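Local coordinates for protein CurD (Moorea producens 3L, PDB 5KP7) that probably works as a hydroxymethylglutaryl-CoA synthase of the thiolase-like superfamily and binds 4'-phosphopantetheine, at residues L328-T333 and I345-Y350; G311-Q316 and I334-F339; F187-S192 and E389-L394. The protein carries 3 engineered substitutions. One frame throughout, in Å; residues are numbered along the deposited sequence.

Interaction 1 of 3, residues L328-T333 and I345-Y350; sequences LSLAST and IGMFSY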
loop_
_atom_site.group_PDB
_atom_site.type_symbol
_atom_site.label_atom_id
_atom_site.label_comp_id
_atom_site.label_asym_id
_atom_site.label_seq_id
_atom_site.Cartn_x
_atom_site.Cartn_y
_atom_site.Cartn_z
ATOM N N LEU A 328 -7.253 0.872 -0.037
ATOM C CA LEU A 328 -7.501 2.154 0.597
ATOM C C LEU A 328 -7.468 3.283 -0.448
ATOM O O LEU A 328 -8.262 4.222 -0.390
ATOM C CB LEU A 328 -6.491 2.438 1.701
ATOM C CG LEU A 328 -6.743 3.761 2.452
ATOM C CD1 LEU A 328 -8.145 3.832 3.028
ATOM C CD2 LEU A 328 -5.667 3.984 3.478
ATOM N N SER A 329 -6.501 3.201 -1.366
ATOM C CA SER A 329 -6.429 4.173 -2.463
ATOM C C SER A 329 -7.710 4.189 -3.307
ATOM O O SER A 329 -8.270 5.249 -3.620
ATOM C CB SER A 329 -5.236 3.893 -3.355
ATOM O OG SER A 329 -5.214 4.834 -4.407
ATOM N N LEU A 330 -8.233 3.005 -3.607
ATOM C CA LEU A 330 -9.539 2.905 -4.278
ATOM C C LEU A 330 -10.658 3.603 -3.498
ATOM O O LEU A 330 -11.402 4.414 -4.063
ATOM C CB LEU A 330 -9.906 1.439 -4.551
ATOM C CG LEU A 330 -11.302 1.213 -5.135
ATOM C CD1 LEU A 330 -11.483 1.870 -6.499
ATOM C CD2 LEU A 330 -11.583 -0.293 -5.197
ATOM N N ALA A 331 -10.750 3.322 -2.202
ATOM C CA ALA A 331 -11.760 3.951 -1.371
ATOM C C ALA A 331 -11.569 5.491 -1.366
ATOM O O ALA A 331 -12.539 6.253 -1.418
ATOM C CB ALA A 331 -11.675 3.440 0.042
ATOM N N SER A 332 -10.302 5.917 -1.313
ATOM C CA SER A 332 -9.974 7.349 -1.350
ATOM C C SER A 332 -10.349 8.010 -2.674
ATOM O O SER A 332 -10.881 9.128 -2.692
ATOM C CB SER A 332 -8.500 7.537 -1.040
ATOM O OG SER A 332 -8.202 8.907 -0.789
ATOM N N THR A 333 -10.063 7.333 -3.777
ATOM C CA THR A 333 -10.472 7.809 -5.093
ATOM C C THR A 333 -12.004 8.018 -5.166
ATOM O O THR A 333 -12.485 9.040 -5.650
ATOM C CB THR A 333 -10.024 6.819 -6.162
ATOM O OG1 THR A 333 -8.589 6.839 -6.272
ATOM C CG2 THR A 333 -10.617 7.161 -7.509
ATOM N N ILE A 345 -11.773 3.234 -13.175
ATOM C CA ILE A 345 -10.573 3.374 -12.383
ATOM C C ILE A 345 -9.590 2.283 -12.759
ATOM O O ILE A 345 -9.943 1.092 -12.744
ATOM C CB ILE A 345 -10.900 3.272 -10.866
ATOM C CG1 ILE A 345 -12.014 4.289 -10.462
ATOM C CG2 ILE A 345 -9.637 3.478 -10.042
ATOM C CD1 ILE A 345 -12.425 4.184 -8.985
ATOM N N GLY A 346 -8.363 2.688 -13.076
ATOM C CA GLY A 346 -7.267 1.741 -13.279
ATOM C C GLY A 346 -6.530 1.522 -11.978
ATOM O O GLY A 346 -6.270 2.485 -11.228
ATOM N N MET A 347 -6.189 0.266 -11.716
ATOM C CA MET A 347 -5.615 -0.171 -10.465
ATOM C C MET A 347 -4.263 -0.841 -10.705
ATOM O O MET A 347 -4.189 -1.792 -11.487
ATOM C CB MET A 347 -6.547 -1.224 -9.831
ATOM C CG MET A 347 -7.980 -0.786 -9.624
ATOM S SD MET A 347 -8.205 0.017 -8.057
ATOM C CE MET A 347 -8.151 -1.362 -6.890
ATOM N N PHE A 348 -3.234 -0.389 -9.996
ATOM C CA PHE A 348 -1.890 -0.999 -10.070
ATOM C C PHE A 348 -1.446 -1.506 -8.718
ATOM O O PHE A 348 -1.303 -0.726 -7.770
ATOM C CB PHE A 348 -0.815 -0.050 -10.600
ATOM C CG PHE A 348 0.553 -0.681 -10.599
ATOM C CD1 PHE A 348 0.785 -1.810 -11.374
ATOM C CD2 PHE A 348 1.548 -0.235 -9.771
ATOM C CE1 PHE A 348 2.004 -2.466 -11.353
ATOM C CE2 PHE A 348 2.796 -0.890 -9.747
ATOM C CZ PHE A 348 3.000 -2.016 -10.534
ATOM N N SER A 349 -1.242 -2.821 -8.646
ATOM C CA SER A 349 -0.751 -3.493 -7.455
ATOM C C SER A 349 0.680 -3.940 -7.627
ATOM O O SER A 349 1.040 -4.468 -8.679
ATOM C CB SER A 349 -1.627 -4.741 -7.206
ATOM O OG SER A 349 -1.211 -5.391 -6.041
ATOM N N TYR A 350 1.498 -3.761 -6.599
ATOM C CA TYR A 350 2.899 -4.251 -6.567
ATOM C C TYR A 350 3.147 -4.892 -5.223
ATOM O O TYR A 350 2.684 -4.376 -4.207
ATOM C CB TYR A 350 3.912 -3.112 -6.718
ATOM C CG TYR A 350 5.357 -3.562 -6.674
ATOM C CD1 TYR A 350 5.937 -4.193 -7.766
ATOM C CD2 TYR A 350 6.134 -3.412 -5.530
ATOM C CE1 TYR A 350 7.241 -4.653 -7.745
ATOM C CE2 TYR A 350 7.450 -3.851 -5.508
ATOM C CZ TYR A 350 7.997 -4.474 -6.614
ATOM O OH TYR A 350 9.287 -4.930 -6.586
#
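Ile345 sends its terminal methyl CD1 from strand 343-351 to the face of helix 325-336 that carries Leu330 and Thr333. Extension of the chain (chi2 177°) carries CD1 outward from the strand; it lies 3.5 Å from Leu330 CD1, a snug fit of two methyls. The same CD1 lies 3.8 Å from Thr333 CG2; here the two side chains reach for each other tip to tip. Met347, two residues along the strand and on the same side of it, completes the apolar patch. Its bent chain crosses Leu330 at about a right angle: Met347 SD is 4.1 Å from Leu330 CD1, while Met347 CE is 4.0 Å from Leu330 CD2. Flexible, unbranched methionine can fold in this way against a leucine, whereas the branched isoleucine offers a stiffer prong.

The polar groups turn to other partners. Threonine suits its place because its two branches divide the work: CG2, anti to the backbone N, faces Ile345, and OG1 is hydrogen-bonded to Ser272 OG. Ser329 OG also bonds to that serine, which belongs to the neighbouring strand 270-273.

Backbone bonds fix the strand itself. Gly346 and Phe348 pair with strand 270-273, and Ile345 and Met347 with strand 355-363, leaving the Ile345 and Met347 side chains to meet this helix, while Phe348 packs on helix 237-258.

The local axes run nearly antiparallel, at 158°, with a closest approach of 10.2 Å, a spacing usual for a helix lying on a sheet. Since strands 270-273 and 343-351 are parallel, the helix forms part of the long crossover between them in the thiolase-like fold. No hydrogen bond joins the two segments, so close methyl packing and exclusion of water probably hold this face together.

Interaction 2 of 3, residues G311-Q316 and I334-F339; sequences GLVYCQ and IDNGDF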
loop_
_atom_site.group_PDB
_atom_site.type_symbol
_atom_site.label_atom_id
_atom_site.label_comp_id
_atom_site.label_asym_id
_atom_site.label_seq_id
_atom_site.Cartn_x
_atom_site.Cartn_y
_atom_site.Cartn_z
ATOM N N GLY A 311 -6.880 9.569 -4.887
ATOM C CA GLY A 311 -6.513 8.280 -4.264
ATOM C C GLY A 311 -5.478 8.393 -3.169
ATOM O O GLY A 311 -5.395 7.511 -2.281
ATOM N N LEU A 312 -4.664 9.447 -3.196
ATOM C CA LEU A 312 -3.631 9.632 -2.169
ATOM C C LEU A 312 -4.134 10.189 -0.847
ATOM O O LEU A 312 -3.457 10.093 0.151
ATOM C CB LEU A 312 -2.492 10.508 -2.702
ATOM C CG LEU A 312 -1.785 9.886 -3.913
ATOM C CD1 LEU A 312 -0.737 10.849 -4.436
ATOM C CD2 LEU A 312 -1.141 8.547 -3.582
ATOM N N VAL A 313 -5.311 10.799 -0.833
ATOM C CA VAL A 313 -5.789 11.515 0.333
ATOM C C VAL A 313 -5.785 10.625 1.586
ATOM O O VAL A 313 -5.221 11.025 2.602
ATOM C CB VAL A 313 -7.188 12.120 0.087
ATOM C CG1 VAL A 313 -7.788 12.696 1.365
ATOM C CG2 VAL A 313 -7.103 13.194 -0.994
ATOM N N TYR A 314 -6.455 9.481 1.540
ATOM C CA TYR A 314 -6.492 8.623 2.732
ATOM C C TYR A 314 -5.158 7.924 2.977
ATOM O O TYR A 314 -4.776 7.709 4.126
ATOM C CB TYR A 314 -7.599 7.582 2.672
ATOM C CG TYR A 314 -8.995 8.140 2.646
ATOM C CD1 TYR A 314 -9.291 9.401 3.163
ATOM C CD2 TYR A 314 -10.022 7.400 2.097
ATOM C CE1 TYR A 314 -10.589 9.894 3.128
ATOM C CE2 TYR A 314 -11.314 7.877 2.057
ATOM C CZ TYR A 314 -11.599 9.117 2.591
ATOM O OH TYR A 314 -12.884 9.647 2.559
ATOM N N CYS A 315 -4.436 7.618 1.912
ATOM C CA CYS A 315 -3.109 6.998 2.048
ATOM C C CYS A 315 -2.175 7.867 2.890
ATOM O O CYS A 315 -1.428 7.335 3.727
ATOM C CB CYS A 315 -2.518 6.707 0.658
ATOM S SG CYS A 315 -3.408 5.421 -0.229
ATOM N N GLN A 316 -2.253 9.186 2.713
ATOM C CA GLN A 316 -1.424 10.149 3.461
ATOM C C GLN A 316 -1.715 10.185 4.948
ATOM O O GLN A 316 -0.924 10.763 5.686
ATOM C CB GLN A 316 -1.626 11.588 2.961
ATOM C CG GLN A 316 -1.111 11.819 1.585
ATOM C CD GLN A 316 -1.314 13.281 1.178
ATOM O OE1 GLN A 316 -2.435 13.835 1.232
ATOM N NE2 GLN A 316 -0.235 13.925 0.819
ATOM N N ILE A 334 -12.752 7.034 -4.675
ATOM C CA ILE A 334 -14.219 7.088 -4.727
ATOM C C ILE A 334 -14.755 8.260 -3.905
ATOM O O ILE A 334 -15.586 9.049 -4.392
ATOM C CB ILE A 334 -14.856 5.763 -4.261
ATOM C CG1 ILE A 334 -14.480 4.667 -5.255
ATOM C CG2 ILE A 334 -16.389 5.890 -4.163
ATOM C CD1 ILE A 334 -14.770 3.275 -4.794
ATOM N N ASP A 335 -14.275 8.401 -2.670
ATOM C CA ASP A 335 -14.737 9.495 -1.810
ATOM C C ASP A 335 -14.324 10.891 -2.269
ATOM O O ASP A 335 -15.095 11.862 -2.129
ATOM C CB ASP A 335 -14.253 9.291 -0.381
ATOM C CG ASP A 335 -15.084 8.298 0.383
ATOM O OD1 ASP A 335 -16.079 7.737 -0.158
ATOM O OD2 ASP A 335 -14.690 8.041 1.533
ATOM N N ASN A 336 -13.116 10.998 -2.819
ATOM C CA ASN A 336 -12.533 12.305 -3.110
ATOM C C ASN A 336 -12.595 12.756 -4.568
ATOM O O ASN A 336 -12.402 13.943 -4.843
ATOM C CB ASN A 336 -11.094 12.329 -2.577
ATOM C CG ASN A 336 -11.063 12.214 -1.075
ATOM O OD1 ASN A 336 -11.480 13.136 -0.372
ATOM N ND2 ASN A 336 -10.621 11.090 -0.575
ATOM N N GLY A 337 -12.919 11.847 -5.473
ATOM C CA GLY A 337 -13.102 12.152 -6.883
ATOM C C GLY A 337 -14.551 12.463 -7.225
ATOM O O GLY A 337 -15.404 12.530 -6.344
ATOM N N ASP A 338 -14.840 12.650 -8.511
ATOM C CA ASP A 338 -16.172 13.035 -8.983
ATOM C C ASP A 338 -16.819 11.852 -9.680
ATOM O O ASP A 338 -16.245 11.325 -10.662
ATOM C CB ASP A 338 -16.056 14.190 -9.974
ATOM C CG ASP A 338 -17.405 14.736 -10.368
ATOM O OD1 ASP A 338 -18.149 14.029 -11.071
ATOM O OD2 ASP A 338 -17.711 15.884 -9.999
ATOM N N PHE A 339 -17.972 11.424 -9.164
ATOM C CA PHE A 339 -18.722 10.288 -9.722
ATOM C C PHE A 339 -20.132 10.728 -10.075
ATOM O O PHE A 339 -21.083 9.982 -9.940
ATOM C CB PHE A 339 -18.650 9.075 -8.764
ATOM C CG PHE A 339 -17.269 8.599 -8.596
ATOM C CD1 PHE A 339 -16.415 9.250 -7.718
ATOM C CD2 PHE A 339 -16.756 7.578 -9.399
ATOM C CE1 PHE A 339 -15.092 8.895 -7.642
ATOM C CE2 PHE A 339 -15.425 7.195 -9.298
ATOM C CZ PHE A 339 -14.593 7.878 -8.414
#
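Tyr314 gives its hydroxyl proton to Asp335 in a helix-to-helix contact of the thiolase-like fold, where helix 309-318 meets the C-terminal part of helix 325-336. The bond from Tyr314 OH to Asp335 OD2 is short, 2.6 Å, and uses the anti lone pair of the carboxylate oxygen. That oxygen lies at the ring edge, in its plane, although the carboxylate itself stands nearly upright to the ring, at 84°. Tyr314 CG stands anti to the carbonyl carbon, beside the backbone N (chi1 -64°), which sends the ring toward helix 325-336. Asn336 approaches another side of the same tyrosine: its ND2 sits 3.8 Å above one ring face, displaced toward the rim. The amide also meets Val313, with ND2 3.6 Å from Val313 CB; the beta-branched valine sets its CB and both methyls against the amide.

In the next shell, Asn336 ND2 is hydrogen-bonded to Ser332 O one turn earlier, which would help to hold the amide over the ring. Ile376, Ser377 and Leu380 of helix 376-381 touch Tyr314, and Ile376 also reaches Asp335, so a third helix packs around the pair. Tyrosine fits here because its ring can be packed between helices while its hydroxyl serves a carboxylate; a phenylalanine in its place would probably leave Asp335 OD2 without this donor. The backbone is tied as well: Ser332 OG is hydrogen-bonded to Tyr314 N.

Interaction 3 of 3, residues F187-S192 and E389-L394; sequences FAEPSS and EEYEQL. With PNS (4'-phosphopantetheine), chain E.
Tyr391 OH is held from two quarters: it donates to Glu189 OE2 at 2.6 Å and is hydrogen-bonded to Lys66 NZ. Glutamate and tyrosine come from opposite directions, the carboxylate oxygen lying at the ring edge in its plane and offering its anti lone pair. The two flat groups are nearly coplanar, 24° apart. Glutamate suits this span because its chain is fully extended beyond CG (chi2 180°), carrying the carboxylate away from the pocket loop, while the long tyrosine reaches out from its helix to meet it. The second oxygen, Glu189 OE1, forms a salt bridge with Arg51, whose positive charge and that of Lys66 would probably keep the buried carboxylate ionised.

On the other side of the same segment, 187-192, lies the 4'-phosphopantetheine. Its hydroxyl O33 donates to Phe187 O at 2.6 Å, with Pro190 CD 3.7 Å from O33. Its amide N36 donates to Ser191 OG at 2.9 Å, though the bond is bent, 135° at the hydrogen. The Phe187 ring adds an apolar contact, CE2 lying 3.8 Å from the ligand's C38, and Ala188 CB lies over the centre of one face of that ring. The loop also braces itself: Ala188 O accepts from Ser191 N and Ser192 OG, which approach from opposite faces of the carbonyl plane.

The 4'-phosphopantetheine is also hydrogen-bonded to residues of a chain of another protein. Within CurD, the segment belongs to the loop that connects strands 161-168 and 195-202, and Ser191 has a backbone bond with Asn320, another pocket residue. Helix 388-397 brings Tyr391 from far along the chain, and Lys66, on strand 65-67, ties that helix to the loop by bonding to Glu189 O as well.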
loop_
_atom_site.group_PDB
_atom_site.type_symbol
_atom_site.label_atom_id
_atom_site.label_comp_id
_atom_site.label_asym_id
_atom_site.label_seq_id
_atom_site.Cartn_x
_atom_site.Cartn_y
_atom_site.Cartn_z
ATOM N N PHE A 187 15.007 2.042 7.630
ATOM C CA PHE A 187 14.646 2.702 6.347
ATOM C C PHE A 187 13.113 2.920 6.209
ATOM O O PHE A 187 12.665 3.865 5.544
ATOM C CB PHE A 187 15.218 1.928 5.116
ATOM C CG PHE A 187 14.436 0.673 4.738
ATOM C CD1 PHE A 187 14.573 -0.503 5.475
ATOM C CD2 PHE A 187 13.563 0.666 3.643
ATOM C CE1 PHE A 187 13.860 -1.649 5.140
ATOM C CE2 PHE A 187 12.850 -0.484 3.305
ATOM C CZ PHE A 187 12.996 -1.634 4.055
ATOM N N ALA A 188 12.324 2.045 6.833
ATOM C CA ALA A 188 10.880 2.032 6.669
ATOM C C ALA A 188 10.071 2.713 7.792
ATOM O O ALA A 188 8.844 2.752 7.684
ATOM C CB ALA A 188 10.413 0.598 6.495
ATOM N N GLU A 189 10.716 3.260 8.828
ATOM C CA GLU A 189 9.959 3.777 9.983
ATOM C C GLU A 189 8.945 4.876 9.631
ATOM O O GLU A 189 7.781 4.800 10.012
ATOM C CB GLU A 189 10.878 4.256 11.105
ATOM C CG GLU A 189 10.116 4.565 12.376
ATOM C CD GLU A 189 11.005 5.032 13.490
ATOM O OE1 GLU A 189 12.225 5.207 13.227
ATOM O OE2 GLU A 189 10.478 5.263 14.606
ATOM N N PRO A 190 9.383 5.888 8.888
ATOM C CA PRO A 190 8.456 6.952 8.533
ATOM C C PRO A 190 7.246 6.492 7.714
ATOM O O PRO A 190 6.184 7.074 7.852
ATOM C CB PRO A 190 9.318 7.889 7.683
ATOM C CG PRO A 190 10.723 7.565 8.053
ATOM C CD PRO A 190 10.730 6.113 8.321
ATOM N N SER A 191 7.412 5.464 6.889
ATOM C CA SER A 191 6.410 5.101 5.925
ATOM C C SER A 191 5.511 3.959 6.350
ATOM O O SER A 191 4.502 3.738 5.721
ATOM C CB SER A 191 7.053 4.775 4.569
ATOM O OG SER A 191 8.032 3.770 4.673
ATOM N N SER A 192 5.886 3.201 7.367
ATOM C CA SER A 192 5.226 1.909 7.616
ATOM C C SER A 192 4.061 2.093 8.609
ATOM O O SER A 192 4.288 2.358 9.788
ATOM C CB SER A 192 6.255 0.914 8.117
ATOM O OG SER A 192 7.049 0.451 7.026
ATOM N N GLU A 389 6.723 11.297 22.625
ATOM C CA GLU A 389 6.939 10.560 23.867
ATOM C C GLU A 389 6.067 9.295 23.954
ATOM O O GLU A 389 6.552 8.220 24.319
ATOM C CB GLU A 389 6.657 11.461 25.070
ATOM C CG GLU A 389 6.897 10.816 26.424
ATOM C CD GLU A 389 6.816 11.803 27.580
ATOM O OE1 GLU A 389 7.391 12.914 27.475
ATOM O OE2 GLU A 389 6.187 11.464 28.613
ATOM N N GLU A 390 4.788 9.443 23.629
ATOM C CA GLU A 390 3.867 8.301 23.601
ATOM C C GLU A 390 4.289 7.282 22.552
ATOM O O GLU A 390 4.297 6.083 22.826
ATOM C CB GLU A 390 2.437 8.766 23.369
ATOM C CG GLU A 390 1.803 9.426 24.580
ATOM C CD GLU A 390 0.556 10.223 24.261
ATOM O OE1 GLU A 390 0.478 10.815 23.161
ATOM O OE2 GLU A 390 -0.372 10.247 25.101
ATOM N N TYR A 391 4.652 7.760 21.359
ATOM C CA TYR A 391 5.087 6.886 20.268
ATOM C C TYR A 391 6.302 6.054 20.675
ATOM O O TYR A 391 6.331 4.845 20.474
ATOM C CB TYR A 391 5.373 7.699 18.995
ATOM C CG TYR A 391 6.029 6.935 17.860
ATOM C CD1 TYR A 391 5.307 6.026 17.080
ATOM C CD2 TYR A 391 7.369 7.122 17.545
ATOM C CE1 TYR A 391 5.906 5.346 16.032
ATOM C CE2 TYR A 391 7.979 6.434 16.505
ATOM C CZ TYR A 391 7.247 5.560 15.738
ATOM O OH TYR A 391 7.869 4.877 14.710
ATOM N N GLU A 392 7.309 6.701 21.259
ATOM C CA GLU A 392 8.502 5.965 21.701
ATOM C C GLU A 392 8.160 4.923 22.777
ATOM O O GLU A 392 8.698 3.827 22.761
ATOM C CB GLU A 392 9.609 6.938 22.186
ATOM C CG GLU A 392 10.206 7.695 21.012
ATOM C CD GLU A 392 11.073 8.886 21.366
ATOM O OE1 GLU A 392 11.892 9.254 20.495
ATOM O OE2 GLU A 392 10.933 9.478 22.457
ATOM N N GLN A 393 7.265 5.271 23.698
ATOM C CA GLN A 393 6.829 4.326 24.713
ATOM C C GLN A 393 6.117 3.141 24.043
ATOM O O GLN A 393 6.335 1.971 24.407
ATOM C CB GLN A 393 5.873 4.972 25.693
ATOM C CG GLN A 393 6.436 6.003 26.649
ATOM C CD GLN A 393 5.302 6.589 27.472
ATOM O OE1 GLN A 393 5.006 7.791 27.384
ATOM N NE2 GLN A 393 4.611 5.716 28.251
ATOM N N LEU A 394 5.266 3.468 23.069
ATOM C CA LEU A 394 4.518 2.433 22.328
ATOM C C LEU A 394 5.469 1.437 21.703
ATOM O O LEU A 394 5.285 0.240 21.868
ATOM C CB LEU A 394 3.582 3.070 21.301
ATOM C CG LEU A 394 2.571 2.195 20.564
ATOM C CD1 LEU A 394 1.447 3.072 20.021
ATOM C CD2 LEU A 394 3.243 1.408 19.457
HETATM O O23 PNS E . 13.560 9.879 0.319
HETATM P P24 PNS E . 14.202 8.533 0.557
HETATM O O26 PNS E . 15.598 8.467 1.137
HETATM O O27 PNS E . 13.298 7.662 1.591
HETATM C C28 PNS E . 11.891 7.536 1.438
HETATM C C29 PNS E . 11.180 7.538 2.793
HETATM C C30 PNS E . 9.706 7.170 2.724
HETATM C C31 PNS E . 11.921 8.191 3.986
HETATM C C32 PNS E . 11.670 6.103 3.352
HETATM O O33 PNS E . 11.134 5.805 4.672
HETATM C C34 PNS E . 11.409 4.836 2.562
HETATM O O35 PNS E . 12.156 4.509 1.646
HETATM N N36 PNS E . 10.292 4.173 2.861
HETATM C C37 PNS E . 9.651 3.287 1.915
HETATM C C38 PNS E . 10.206 1.886 1.872
HETATM C C39 PNS E . 9.357 1.199 0.828
HETATM O O40 PNS E . 8.341 0.607 1.169
HETATM N N41 PNS E . 9.762 1.322 -0.440
HETATM C C42 PNS E . 9.002 0.708 -1.506
HETATM C C43 PNS E . 9.429 1.187 -2.878
HETATM S S44 PNS E . 8.434 0.229 -4.037
#

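Overall arrangement
Interactions 1 and 2 share helix 325-336 and abut, their centres about 9 Å apart: one side of the helix rests on strand 343-351, another meets helix 309-318. Interaction 1 is buried core and wholly apolar across its segments. Interaction 2, at the partly exposed end of the helix, mixes a tyrosine-aspartate bond with amide packing. Interaction 3 stands apart, its centre about 26 Å from that of interaction 1 and about 25 Å from that of interaction 2, and joins a pocket loop to a distant helix. It too is buried, but a single tyrosine-carboxylate bond with charged neighbours carries it. Interactions 2 and 3 use similar chemistry, yet of the six segments only 187-192 touches the 4'-phosphopantetheine.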